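Local coordinates for putative DD-carboxypeptidase TP_0574 (PDB 1O75), which shows zinc-stimulated carboxypeptidase activity on synthetic depsipeptides, binds penicillin, and may act as a D,D-carboxypeptidase that lowers the cross-linking of peptidoglycan, at residues B[232-237]-B[289-294]; B[249-254]-B[315-320]; B[333-338]-B[403-408]. The protein carries 2 engineered substitutions. All coordinates share one frame; numbering follows the deposited sequence.

In the fold
Along the chain, strand 229-237 comes first, followed by helix 245-252. Interaction 1 pairs that strand with 289-294 and closes a loop of 51 residues. Interaction 2 starts inside this loop, at 249-254, and closes beyond it at 315-320, so the two cross. They lie about 11 Å apart, centre to centre, and touch where Leu235 and Ile294 pack on Tyr251. Together they join the helix to one strand pair and to the next antiparallel sheet. Interaction 3 follows in series. It ties the connection 333-338 to the turn 403-408 of the last sheet, about 28 Å from interaction 1, centre to centre.

Interaction 1 of 3, residues B[232-237]-B[289-294]. With PDX (2,3-di-O-sulfo-alpha-D-glucopyranose), chain C; PDX (2,3-di-O-sulfo-alpha-D-glucopyranose), chain D.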
# COMPACT_ATOMS: atom_id res chain seq x y z
N SER B 232 7.63 -8.04 -8.68
CA SER B 232 7.65 -7.51 -7.33
C SER B 232 8.20 -8.60 -6.44
O SER B 232 7.53 -9.60 -6.18
CB SER B 232 6.23 -7.16 -6.86
OG SER B 232 5.80 -5.98 -7.49
N VAL B 233 9.42 -8.41 -5.97
CA VAL B 233 10.03 -9.42 -5.13
C VAL B 233 9.78 -9.11 -3.64
O VAL B 233 10.25 -8.09 -3.14
CB VAL B 233 11.55 -9.50 -5.41
CG1 VAL B 233 12.19 -10.62 -4.58
CG2 VAL B 233 11.80 -9.73 -6.90
N MET B 234 9.01 -9.95 -2.96
CA MET B 234 8.79 -9.77 -1.53
C MET B 234 9.93 -10.52 -0.85
O MET B 234 10.25 -11.65 -1.24
CB MET B 234 7.44 -10.34 -1.11
CG MET B 234 6.26 -9.54 -1.65
SD MET B 234 5.99 -8.05 -0.69
CE MET B 234 5.26 -8.81 0.83
N LEU B 235 10.53 -9.92 0.16
CA LEU B 235 11.69 -10.51 0.84
C LEU B 235 11.46 -11.00 2.28
O LEU B 235 10.55 -10.52 2.96
CB LEU B 235 12.82 -9.48 0.86
CG LEU B 235 13.22 -8.94 -0.52
CD1 LEU B 235 14.10 -7.72 -0.36
CD2 LEU B 235 13.99 -10.01 -1.31
N LYS B 236 12.27 -11.96 2.72
CA LYS B 236 12.21 -12.44 4.10
C LYS B 236 13.63 -12.81 4.50
O LYS B 236 14.55 -12.81 3.67
CB LYS B 236 11.25 -13.63 4.26
CG LYS B 236 11.69 -14.92 3.58
CD LYS B 236 10.62 -16.02 3.75
CE LYS B 236 11.13 -17.38 3.23
NZ LYS B 236 10.09 -18.42 3.37
N ARG B 237 13.84 -13.10 5.78
CA ARG B 237 15.17 -13.43 6.25
C ARG B 237 15.52 -14.86 5.88
O ARG B 237 14.63 -15.72 5.77
CB ARG B 237 15.27 -13.22 7.76
CG ARG B 237 16.60 -12.61 8.19
CD ARG B 237 16.56 -12.13 9.64
NE ARG B 237 16.33 -13.23 10.56
CZ ARG B 237 16.12 -13.09 11.87
NH1 ARG B 237 16.13 -11.87 12.40
NH2 ARG B 237 15.90 -14.15 12.63
N GLY B 289 8.63 2.17 3.29
CA GLY B 289 7.55 1.68 4.11
C GLY B 289 7.84 0.33 4.75
O GLY B 289 8.97 -0.16 4.72
N ARG B 290 6.81 -0.27 5.33
CA ARG B 290 6.96 -1.54 6.02
C ARG B 290 6.93 -2.80 5.16
O ARG B 290 7.33 -3.86 5.64
CB ARG B 290 5.87 -1.64 7.09
CG ARG B 290 6.01 -0.57 8.17
CD ARG B 290 4.66 -0.25 8.74
NE ARG B 290 4.73 0.46 10.01
CZ ARG B 290 5.30 -0.05 11.10
NH1 ARG B 290 5.85 -1.26 11.08
NH2 ARG B 290 5.28 0.65 12.23
N VAL B 291 6.49 -2.71 3.92
CA VAL B 291 6.42 -3.88 3.04
C VAL B 291 7.80 -4.11 2.43
O VAL B 291 8.31 -3.28 1.68
CB VAL B 291 5.37 -3.67 1.95
CG1 VAL B 291 5.23 -4.94 1.11
CG2 VAL B 291 4.04 -3.31 2.58
N PRO B 292 8.43 -5.26 2.74
CA PRO B 292 9.77 -5.61 2.24
C PRO B 292 9.75 -6.03 0.77
O PRO B 292 9.99 -7.19 0.41
CB PRO B 292 10.19 -6.74 3.19
CG PRO B 292 8.89 -7.49 3.38
CD PRO B 292 7.84 -6.37 3.52
N ARG B 293 9.46 -5.06 -0.09
CA ARG B 293 9.35 -5.33 -1.51
C ARG B 293 10.33 -4.54 -2.37
O ARG B 293 10.64 -3.39 -2.08
CB ARG B 293 7.91 -4.99 -1.93
CG ARG B 293 7.61 -4.95 -3.42
CD ARG B 293 6.13 -4.64 -3.64
NE ARG B 293 5.76 -3.41 -2.94
CZ ARG B 293 4.61 -3.19 -2.29
NH1 ARG B 293 3.67 -4.13 -2.23
NH2 ARG B 293 4.43 -2.03 -1.68
N ILE B 294 10.85 -5.19 -3.41
CA ILE B 294 11.72 -4.50 -4.36
C ILE B 294 11.13 -4.87 -5.70
O ILE B 294 10.88 -6.04 -5.96
CB ILE B 294 13.17 -4.94 -4.26
CG1 ILE B 294 13.73 -4.50 -2.90
CG2 ILE B 294 14.00 -4.30 -5.39
CD1 ILE B 294 15.20 -4.59 -2.79
C1 PDX C . 2.00 0.54 0.76
C2 PDX C . 3.00 1.27 1.64
C3 PDX C . 2.35 1.69 2.95
C4 PDX C . 1.06 2.48 2.74
C5 PDX C . 0.12 1.68 1.86
C6 PDX C . -1.14 2.39 1.52
O2 PDX C . 4.11 0.38 1.87
O3 PDX C . 3.27 2.51 3.67
O4 PDX C . 0.45 2.85 4.00
O5 PDX C . 0.79 1.32 0.58
O6 PDX C . -1.32 2.43 0.09
O1S PDX C . 6.40 0.03 1.90
O2S PDX C . 5.66 2.18 1.20
O3S PDX C . 5.27 0.25 -0.26
O1X PDX C . 4.64 3.29 5.35
O2X PDX C . 4.17 0.97 5.11
O3X PDX C . 2.48 2.43 5.96
S PDX C . 5.42 0.71 1.28
S' PDX C . 3.66 2.23 5.09
C1 PDX D . 1.21 -4.99 0.80
C2 PDX D . 0.84 -5.06 2.30
C3 PDX D . -0.38 -4.16 2.59
C4 PDX D . -0.17 -2.72 2.09
C5 PDX D . 0.31 -2.72 0.63
C6 PDX D . 0.77 -1.36 0.19
O1 PDX D . 0.11 -5.49 0.05
O2 PDX D . 0.52 -6.41 2.69
O3 PDX D . -0.62 -4.11 4.02
O4 PDX D . -1.34 -1.92 2.38
O5 PDX D . 1.47 -3.60 0.44
O6 PDX D . 1.60 -0.74 1.22
O1S PDX D . 1.13 -8.37 3.84
O2S PDX D . 2.85 -7.28 2.50
O3S PDX D . 2.13 -6.37 4.58
O1X PDX D . -2.77 -3.43 4.29
O2X PDX D . -2.26 -5.77 4.54
O3X PDX D . -1.52 -4.24 6.21
S PDX D . 1.57 -7.15 3.49
S' PDX D . -1.84 -4.49 4.82
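Val233 and Ile294 form an antiparallel hydrogen-bonded pair, with Val233 N to Ile294 O at 2.8 Å and Ile294 N to Val233 O at 3.0 Å. Two residues on, Leu235 N donates to Pro292 O at 2.8 Å. Pro292 centres an inverse gamma turn, in which Arg293 N bonds Val291 O. Between these bonds Met234 and Arg293 form the non-hydrogen-bonded pair. Their side chains share the sugar side of the sheet. Met234 bends at chi2, which sets SD 3.7 Å from Val291 CG1; the bend at chi3 places CE, 3.3 Å from sulfate oxygen O2S of the chain D sugar. Arg293 leaves with CG anti to its backbone N (chi1 169°) and bends at chi3, which turns the guanidinium toward the sugars, with Val291 CG1 over one of its faces. At the edge, in plane, Arg293 NH2 makes a weak bond to O3S of the chain C sugar at 2.8 Å. The backbone also binds this sugar: Arg290 N meets its O2X at 2.9 Å in an almost straight bond (177°). On the face that carries Val233 and Ile294, the end of Ile294 meets Leu235 CD1, and both side chains also touch Tyr251. Arg88, and the backbone of Arg290 and Val291 from the second subunit, also bond the sugars. Peptide N-H groups and arginines thus make a site suited to anionic sulfates, next to the strand pair.

Interaction 2 of 3, residues B[249-254]-B[315-320]; sequences IDYVMN and LTLIAN
The Tyr251 ring and the methyl of Ala319 meet obliquely, with Tyr251 CE1 3.5 Å from Ala319 CB. A water lies at the ring edge, in its plane, 2.6 Å from Tyr251 OH. The same water is hydrogen-bonded to Leu317 O, so it links the buried phenol to the strand backbone. Tyr251 CG stands anti to the backbone N (chi1 -177°), which carries the ring away from the helix and across to the strand. Its hydroxyl ends 3.4 Å from Leu317 CB, and the two side chains cross at about a right angle. Tyr322 makes an edge-to-face pair with the ring, and Val325 of the neighbouring strand packs on it.

The other flat groups are the amides of Asn254 and Asn320, whose planes lie 62° apart. They do not bond directly. A second water donates to Asn254 OD1 and accepts from Asn320 ND2. Asn320 ND2 also bonds Phe157 O. The direct link is between backbones: Asn320 N donates to Asn254 O at 2.8 Å. Asn254 ND2 turns back and bonds Asp250 O of the helix at 2.9 Å; the acceptor lies 21° out of the amide plane. This fixes the rotation of the amide. The contact is a helix packed on a beta strand through an aromatic side chain, within a region of antiparallel sheets consistent with the E-set, immunoglobulin-like family of domain C.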
# COMPACT_ATOMS: atom_id res chain seq x y z
N ILE B 249 14.86 -1.83 5.95
CA ILE B 249 15.52 -0.57 5.66
C ILE B 249 17.04 -0.74 5.54
O ILE B 249 17.67 -0.14 4.67
CB ILE B 249 15.15 0.47 6.75
CG1 ILE B 249 13.69 0.87 6.56
CG2 ILE B 249 16.04 1.70 6.65
CD1 ILE B 249 13.39 1.46 5.20
N ASP B 250 17.63 -1.55 6.41
CA ASP B 250 19.08 -1.76 6.34
C ASP B 250 19.42 -2.35 4.96
O ASP B 250 20.44 -2.02 4.37
CB ASP B 250 19.56 -2.73 7.43
CG ASP B 250 19.64 -2.08 8.81
OD1 ASP B 250 19.73 -0.84 8.90
OD2 ASP B 250 19.64 -2.82 9.82
N TYR B 251 18.56 -3.21 4.46
CA TYR B 251 18.82 -3.79 3.15
C TYR B 251 18.72 -2.75 2.02
O TYR B 251 19.66 -2.59 1.24
CB TYR B 251 17.86 -4.94 2.86
CG TYR B 251 18.15 -5.63 1.53
CD1 TYR B 251 19.24 -6.50 1.40
CD2 TYR B 251 17.36 -5.39 0.39
CE1 TYR B 251 19.54 -7.13 0.18
CE2 TYR B 251 17.65 -6.01 -0.85
CZ TYR B 251 18.74 -6.88 -0.94
OH TYR B 251 19.08 -7.45 -2.15
N VAL B 252 17.61 -2.01 1.92
CA VAL B 252 17.54 -1.04 0.82
C VAL B 252 18.59 0.04 0.97
O VAL B 252 19.03 0.62 -0.02
CB VAL B 252 16.12 -0.39 0.67
CG1 VAL B 252 15.11 -1.43 0.23
CG2 VAL B 252 15.67 0.28 2.00
N MET B 253 19.05 0.30 2.20
CA MET B 253 20.08 1.34 2.38
C MET B 253 21.44 0.82 1.93
O MET B 253 22.41 1.57 1.87
CB MET B 253 20.15 1.81 3.83
CG MET B 253 18.96 2.70 4.25
SD MET B 253 18.86 4.23 3.27
CE MET B 253 17.16 4.52 3.25
N ASN B 254 21.52 -0.47 1.61
CA ASN B 254 22.75 -1.07 1.10
C ASN B 254 22.55 -1.62 -0.32
O ASN B 254 23.48 -2.17 -0.94
CB ASN B 254 23.22 -2.16 2.05
CG ASN B 254 23.94 -1.57 3.25
OD1 ASN B 254 25.02 -1.00 3.10
ND2 ASN B 254 23.33 -1.65 4.42
N LEU B 315 16.48 -12.80 -12.02
CA LEU B 315 16.86 -11.49 -11.48
C LEU B 315 17.82 -11.69 -10.31
O LEU B 315 17.57 -12.50 -9.44
CB LEU B 315 15.61 -10.75 -10.94
CG LEU B 315 14.35 -10.82 -11.80
CD1 LEU B 315 13.23 -9.99 -11.18
CD2 LEU B 315 14.68 -10.33 -13.20
N THR B 316 18.91 -10.93 -10.29
CA THR B 316 19.84 -11.04 -9.18
C THR B 316 19.95 -9.67 -8.49
O THR B 316 20.47 -8.74 -9.08
CB THR B 316 21.24 -11.49 -9.67
OG1 THR B 316 21.11 -12.77 -10.31
CG2 THR B 316 22.22 -11.64 -8.47
N LEU B 317 19.47 -9.57 -7.25
CA LEU B 317 19.54 -8.33 -6.47
C LEU B 317 20.93 -8.23 -5.82
O LEU B 317 21.35 -9.14 -5.14
CB LEU B 317 18.48 -8.35 -5.35
CG LEU B 317 17.04 -7.94 -5.65
CD1 LEU B 317 16.62 -8.35 -7.01
CD2 LEU B 317 16.14 -8.52 -4.58
N ILE B 318 21.59 -7.10 -6.02
CA ILE B 318 22.93 -6.87 -5.52
C ILE B 318 22.96 -5.76 -4.47
O ILE B 318 22.60 -4.61 -4.74
CB ILE B 318 23.85 -6.52 -6.71
CG1 ILE B 318 23.87 -7.73 -7.68
CG2 ILE B 318 25.24 -6.17 -6.21
CD1 ILE B 318 24.43 -7.39 -9.04
N ALA B 319 23.41 -6.11 -3.27
CA ALA B 319 23.44 -5.18 -2.15
C ALA B 319 24.70 -5.39 -1.29
O ALA B 319 25.08 -6.52 -1.05
CB ALA B 319 22.18 -5.38 -1.28
N ASN B 320 25.30 -4.31 -0.83
CA ASN B 320 26.53 -4.38 -0.02
C ASN B 320 26.34 -5.15 1.27
O ASN B 320 25.43 -4.87 2.04
CB ASN B 320 27.03 -2.97 0.32
CG ASN B 320 27.58 -2.25 -0.87
OD1 ASN B 320 28.07 -3.02 -1.85
ND2 ASN B 320 27.58 -1.01 -0.93
O HOH W 1 21.31 -8.85 -2.20
O HOH W 2 26.27 0.43 1.23

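Interaction 3 of 3, residues B[333-338]-B[403-408]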
# COMPACT_ATOMS: atom_id res chain seq x y z
N PRO B 333 3.68 -13.59 -23.15
CA PRO B 333 3.63 -12.96 -24.47
C PRO B 333 2.49 -11.97 -24.50
O PRO B 333 1.54 -12.08 -23.71
CB PRO B 333 3.35 -14.14 -25.41
CG PRO B 333 3.86 -15.32 -24.67
CD PRO B 333 3.46 -15.04 -23.25
N LYS B 334 2.57 -11.02 -25.42
CA LYS B 334 1.54 -10.01 -25.58
C LYS B 334 0.43 -10.59 -26.46
O LYS B 334 0.72 -11.20 -27.49
CB LYS B 334 2.12 -8.78 -26.28
CG LYS B 334 1.15 -7.63 -26.43
CD LYS B 334 1.80 -6.46 -27.15
CE LYS B 334 0.89 -5.23 -27.13
NZ LYS B 334 -0.45 -5.51 -27.72
N TYR B 335 -0.82 -10.42 -26.04
CA TYR B 335 -1.94 -10.93 -26.84
C TYR B 335 -2.06 -10.03 -28.07
O TYR B 335 -2.33 -8.84 -27.95
CB TYR B 335 -3.24 -10.87 -26.03
CG TYR B 335 -4.48 -11.19 -26.82
CD1 TYR B 335 -4.66 -12.44 -27.41
CD2 TYR B 335 -5.49 -10.24 -26.98
CE1 TYR B 335 -5.81 -12.74 -28.15
CE2 TYR B 335 -6.64 -10.52 -27.71
CZ TYR B 335 -6.80 -11.77 -28.29
OH TYR B 335 -7.93 -12.04 -29.03
N GLU B 336 -1.83 -10.61 -29.24
CA GLU B 336 -1.88 -9.84 -30.49
C GLU B 336 -3.24 -9.74 -31.16
O GLU B 336 -3.41 -8.98 -32.12
CB GLU B 336 -0.85 -10.38 -31.48
CG GLU B 336 0.60 -10.00 -31.15
CD GLU B 336 0.87 -8.50 -31.28
OE1 GLU B 336 0.31 -7.71 -30.49
OE2 GLU B 336 1.64 -8.12 -32.19
N GLY B 337 -4.22 -10.49 -30.68
CA GLY B 337 -5.54 -10.39 -31.26
C GLY B 337 -6.12 -9.11 -30.70
O GLY B 337 -5.42 -8.39 -29.97
N ASN B 338 -7.36 -8.78 -31.03
CA ASN B 338 -7.96 -7.57 -30.48
C ASN B 338 -9.29 -7.87 -29.82
O ASN B 338 -10.21 -8.39 -30.44
CB ASN B 338 -8.08 -6.47 -31.54
CG ASN B 338 -6.89 -5.52 -31.53
OD1 ASN B 338 -6.55 -4.95 -30.50
ND2 ASN B 338 -6.25 -5.35 -32.69
N LYS B 403 -4.54 -16.27 -19.23
CA LYS B 403 -3.74 -17.35 -18.69
C LYS B 403 -2.38 -17.44 -19.38
O LYS B 403 -1.37 -17.69 -18.74
CB LYS B 403 -4.49 -18.67 -18.88
CG LYS B 403 -3.95 -19.83 -18.08
CD LYS B 403 -4.68 -21.10 -18.47
CE LYS B 403 -4.43 -22.24 -17.50
NZ LYS B 403 -5.21 -23.44 -17.91
N GLU B 404 -2.37 -17.24 -20.70
CA GLU B 404 -1.14 -17.34 -21.48
C GLU B 404 -0.61 -16.03 -22.04
O GLU B 404 0.34 -16.05 -22.82
CB GLU B 404 -1.34 -18.32 -22.65
CG GLU B 404 -1.58 -19.77 -22.25
CD GLU B 404 -0.46 -20.33 -21.38
OE1 GLU B 404 0.73 -20.20 -21.76
OE2 GLU B 404 -0.78 -20.92 -20.32
N PHE B 405 -1.20 -14.91 -21.66
CA PHE B 405 -0.75 -13.62 -22.17
C PHE B 405 -0.70 -12.54 -21.09
O PHE B 405 -1.36 -12.66 -20.06
CB PHE B 405 -1.68 -13.12 -23.28
CG PHE B 405 -1.81 -14.06 -24.44
CD1 PHE B 405 -2.75 -15.08 -24.42
CD2 PHE B 405 -1.00 -13.91 -25.55
CE1 PHE B 405 -2.88 -15.95 -25.50
CE2 PHE B 405 -1.11 -14.77 -26.64
CZ PHE B 405 -2.06 -15.80 -26.61
N GLY B 406 0.08 -11.50 -21.35
CA GLY B 406 0.17 -10.39 -20.41
C GLY B 406 -1.22 -9.78 -20.29
O GLY B 406 -2.01 -9.86 -21.23
N SER B 407 -1.52 -9.19 -19.15
CA SER B 407 -2.83 -8.60 -18.94
C SER B 407 -3.07 -7.42 -19.89
O SER B 407 -2.14 -6.85 -20.45
CB SER B 407 -2.97 -8.15 -17.49
OG SER B 407 -1.91 -7.28 -17.15
N VAL B 408 -4.34 -7.07 -20.05
CA VAL B 408 -4.72 -5.96 -20.91
C VAL B 408 -5.73 -5.09 -20.18
O VAL B 408 -6.60 -5.61 -19.48
CB VAL B 408 -5.36 -6.47 -22.22
CG1 VAL B 408 -6.11 -5.34 -22.91
CG2 VAL B 408 -4.29 -7.01 -23.14
O HOH W 3 -1.25 -8.97 -23.78
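Pro333 and Tyr335 pack on Phe405 in a surface contact between two loops. One loop leads from strand 325-331 to strand 340-344, and the other joins strands 396-401 and 408-412 of the last sheet. A single direct backbone bond holds them, from Gly406 N to Pro333 O, at 2.8 Å. Pro333 O also lies near the plane of the Phe405 ring, at its edge. Pro333 CD sits 3.3 Å from Glu404 O.

The rings of Tyr335 and Phe405 make a T-shaped (edge-to-face) pair, with centroids 5.5 Å apart and planes at 76°. The edge of Tyr335 faces Phe405, and Tyr335 CD1 lies over the centre of the Phe405 ring. Phe405 CD2 also comes 3.4 Å from Tyr335 CA, so the phenylalanine ring rests on backbone as well. Gly337 N lies over the centre of one face of the Tyr335 ring, and the Tyr335 ring also meets that of Phe402. A water accepts from Tyr335 N and donates to Gly406 O, which adds a second polar link beside the direct bond. This is a T-shaped aromatic pair beside a backbone bond, joining the turn of the hairpin 396-401/408-412 to the connection between strands 325-331 and 340-344.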